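Local coordinates for protein diguanylate cyclase (Marinobacter aquaeolei VT8, PDB 3IGN) that probably condenses two GTP molecules into the second messenger cyclic di-GMP through its GGDEF domain, the part present here, which holds bound c-di-GMP, at residues Val43-Asp48 and Val130-Ala135. Numbering follows the deposited sequence.
Sequences VMFDID and VSMGIA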
ATOM      1  N   VAL A  43      -3.957   0.479  -4.816  1.00 21.21           N
ATOM      2  CA  VAL A  43      -3.182   1.424  -4.029  1.00 22.13           C
ATOM      3  C   VAL A  43      -1.762   0.884  -3.915  1.00 21.71           C
ATOM      4  O   VAL A  43      -1.555  -0.320  -3.809  1.00 22.17           O
ATOM      5  CB  VAL A  43      -3.749   1.584  -2.602  1.00 22.88           C
ATOM      6  CG1 VAL A  43      -2.909   2.600  -1.814  1.00 24.89           C
ATOM      7  CG2 VAL A  43      -5.202   2.020  -2.664  1.00 24.12           C
HETATM    8  N   MSE A  44      -0.786   1.779  -3.979  1.00 24.19           N
HETATM    9  CA  MSE A  44       0.615   1.404  -3.835  1.00 27.38           C
HETATM   10  C   MSE A  44       1.148   2.488  -2.920  1.00 24.68           C
HETATM   11  O   MSE A  44       1.001   3.670  -3.220  1.00 24.81           O
HETATM   12  CB  MSE A  44       1.360   1.476  -5.173  1.00 34.87           C
HETATM   13  CG  MSE A  44       0.691   0.752  -6.320  1.00 46.25           C
HETATM   14 SE   MSE A  44       1.831  -0.615  -7.066  1.00 58.47          SE
HETATM   15  CE  MSE A  44       1.704  -1.812  -5.590  1.00 50.40           C
ATOM     16  N   PHE A  45       1.715   2.109  -1.781  1.00 25.67           N
ATOM     17  CA  PHE A  45       2.246   3.122  -0.885  1.00 26.42           C
ATOM     18  C   PHE A  45       3.567   2.717  -0.256  1.00 27.98           C
ATOM     19  O   PHE A  45       3.878   1.531  -0.137  1.00 26.37           O
ATOM     20  CB  PHE A  45       1.199   3.535   0.170  1.00 26.01           C
ATOM     21  CG  PHE A  45       0.835   2.464   1.173  1.00 27.88           C
ATOM     22  CD1 PHE A  45       1.428   2.450   2.435  1.00 29.62           C
ATOM     23  CD2 PHE A  45      -0.161   1.530   0.894  1.00 26.57           C
ATOM     24  CE1 PHE A  45       1.033   1.529   3.409  1.00 29.35           C
ATOM     25  CE2 PHE A  45      -0.565   0.604   1.858  1.00 25.47           C
ATOM     26  CZ  PHE A  45       0.031   0.605   3.119  1.00 25.60           C
ATOM     27  N   ASP A  46       4.347   3.734   0.100  1.00 28.93           N
ATOM     28  CA  ASP A  46       5.671   3.568   0.688  1.00 31.38           C
ATOM     29  C   ASP A  46       5.783   4.365   1.975  1.00 32.88           C
ATOM     30  O   ASP A  46       5.102   5.372   2.162  1.00 34.70           O
ATOM     31  CB  ASP A  46       6.749   4.108  -0.260  1.00 36.52           C
ATOM     32  CG  ASP A  46       6.992   3.219  -1.452  1.00 44.11           C
ATOM     33  OD1 ASP A  46       6.209   2.271  -1.664  1.00 46.23           O
ATOM     34  OD2 ASP A  46       7.972   3.479  -2.186  1.00 47.20           O
ATOM     35  N   ILE A  47       6.670   3.914   2.852  1.00 34.55           N
ATOM     36  CA  ILE A  47       6.920   4.611   4.100  1.00 31.99           C
ATOM     37  C   ILE A  47       7.879   5.736   3.717  1.00 30.88           C
ATOM     38  O   ILE A  47       8.876   5.493   3.050  1.00 31.23           O
ATOM     39  CB  ILE A  47       7.601   3.681   5.111  1.00 32.10           C
ATOM     40  CG1 ILE A  47       6.610   2.596   5.553  1.00 30.44           C
ATOM     41  CG2 ILE A  47       8.120   4.485   6.295  1.00 29.64           C
ATOM     42  CD1 ILE A  47       7.274   1.293   5.957  1.00 31.31           C
ATOM     43  N   ASP A  48       7.570   6.962   4.120  1.00 31.90           N
ATOM     44  CA  ASP A  48       8.426   8.103   3.797  1.00 29.94           C
ATOM     45  C   ASP A  48       9.750   8.074   4.550  1.00 30.12           C
ATOM     46  O   ASP A  48       9.808   7.629   5.695  1.00 30.80           O
ATOM     47  CB  ASP A  48       7.713   9.421   4.121  1.00 29.66           C
ATOM     48  CG  ASP A  48       6.559   9.706   3.185  1.00 30.66           C
ATOM     49  OD1 ASP A  48       6.718   9.471   1.976  1.00 32.25           O
ATOM     50  OD2 ASP A  48       5.508  10.181   3.658  1.00 33.28           O
ATOM     51  N   VAL A 130       3.501   8.189   5.327  1.00 30.55           N
ATOM     52  CA  VAL A 130       3.499   7.378   4.118  1.00 28.72           C
ATOM     53  C   VAL A 130       3.014   8.220   2.952  1.00 28.56           C
ATOM     54  O   VAL A 130       2.265   9.184   3.128  1.00 27.49           O
ATOM     55  CB  VAL A 130       2.550   6.152   4.222  1.00 28.75           C
ATOM     56  CG1 VAL A 130       3.160   5.069   5.115  1.00 26.96           C
ATOM     57  CG2 VAL A 130       1.207   6.596   4.764  1.00 30.14           C
ATOM     58  N   SER A 131       3.464   7.853   1.762  1.00 27.26           N
ATOM     59  CA  SER A 131       3.044   8.516   0.533  1.00 27.45           C
ATOM     60  C   SER A 131       2.200   7.437  -0.136  1.00 27.92           C
ATOM     61  O   SER A 131       2.567   6.271  -0.103  1.00 26.46           O
ATOM     62  CB  SER A 131       4.257   8.870  -0.339  1.00 27.39           C
ATOM     63  OG  SER A 131       4.948   9.996   0.192  1.00 29.38           O
HETATM   64  N   MSE A 132       1.078   7.813  -0.734  1.00 28.50           N
HETATM   65  CA  MSE A 132       0.208   6.817  -1.355  1.00 26.01           C
HETATM   66  C   MSE A 132      -0.274   7.186  -2.752  1.00 25.77           C
HETATM   67  O   MSE A 132      -0.586   8.345  -3.028  1.00 27.52           O
HETATM   68  CB  MSE A 132      -1.003   6.578  -0.451  1.00 25.66           C
HETATM   69  CG  MSE A 132      -0.631   6.429   1.023  1.00 29.39           C
HETATM   70 SE   MSE A 132      -2.160   6.153   2.172  1.00 37.26          SE
HETATM   71  CE  MSE A 132      -2.684   7.951   2.395  1.00 43.42           C
ATOM     72  N   GLY A 133      -0.336   6.182  -3.623  1.00 23.45           N
ATOM     73  CA  GLY A 133      -0.796   6.385  -4.984  1.00 21.17           C
ATOM     74  C   GLY A 133      -1.988   5.499  -5.277  1.00 21.73           C
ATOM     75  O   GLY A 133      -1.975   4.317  -4.944  1.00 22.49           O
ATOM     76  N   ILE A 134      -3.010   6.072  -5.904  1.00 21.37           N
ATOM     77  CA  ILE A 134      -4.239   5.349  -6.234  1.00 21.64           C
ATOM     78  C   ILE A 134      -4.474   5.342  -7.739  1.00 23.28           C
ATOM     79  O   ILE A 134      -4.275   6.347  -8.411  1.00 23.91           O
ATOM     80  CB  ILE A 134      -5.478   6.029  -5.591  1.00 21.16           C
ATOM     81  CG1 ILE A 134      -5.420   5.941  -4.069  1.00 21.12           C
ATOM     82  CG2 ILE A 134      -6.774   5.388  -6.117  1.00 22.50           C
ATOM     83  CD1 ILE A 134      -6.420   6.875  -3.399  1.00 21.23           C
ATOM     84  N   ALA A 135      -4.890   4.198  -8.268  1.00 22.89           N
ATOM     85  CA  ALA A 135      -5.202   4.104  -9.676  1.00 21.98           C
ATOM     86  C   ALA A 135      -6.445   3.249  -9.853  1.00 21.94           C
ATOM     87  O   ALA A 135      -6.428   2.041  -9.586  1.00 19.62           O
ATOM     88  CB  ALA A 135      -4.033   3.501 -10.466  1.00 24.36           C
TER
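Met44 and Gly133, and two residues further along Asp46 and Ser131, are the hydrogen-bonded pairs of two antiparallel neighbours, strands 40-47 and 130-136, inside the central sheet of the GGDEF domain. They illustrate how a nucleotidyl cyclase-type core is held by backbone bonds and then sorted into two faces. Each pair exchanges two N-H···O bonds: Met44 N reaches Gly133 O at 3.0 Å, with the return bond from Gly133 N to Met44 O, and Asp46 and Ser131 repeat the exchange.

Apolar packing fills the face that carries Val43, Phe45, Ile47, Val130, Met132 and Ile134, covered by helices 59-74 and 100-115. Phe45 and Met132 form a non-hydrogen-bonded pair, with CB of Phe45 3.5 Å from Met132 CG. An extended chi2 (179°) carries SE of the selenomethionine out from the backbone, to 5.3 Å from the Phe45 ring centroid in an oblique Met-aromatic contact. Val130 approaches the same ring differently: its CG1 lies at the edge, near the ring plane, 4.1 Å from CD1. At the other end Val43 and Ile134 run side by side, CG2 of the valine 4.2 Å from CG1 of the isoleucine.

The other face, against helix 144-160, is mixed: Met44 packs on Ala151, while the Asp46 carboxylate forms a salt bridge with Lys159 through OD2. Just past the strand, Asp48 turns its carboxylate back to Ser131, and its OD2 also accepts bonds from Thr129 OG1 and Asn164 N. Without this carboxylate, as with an alanine here, the buried Ser131 hydroxyl is likely to lose its acceptor, and Thr129 OG1 and Asn164 N theirs. The serine bond itself is short: Ser131 OG donates to the syn lone pair of Asp48 OD1 at 2.6 Å.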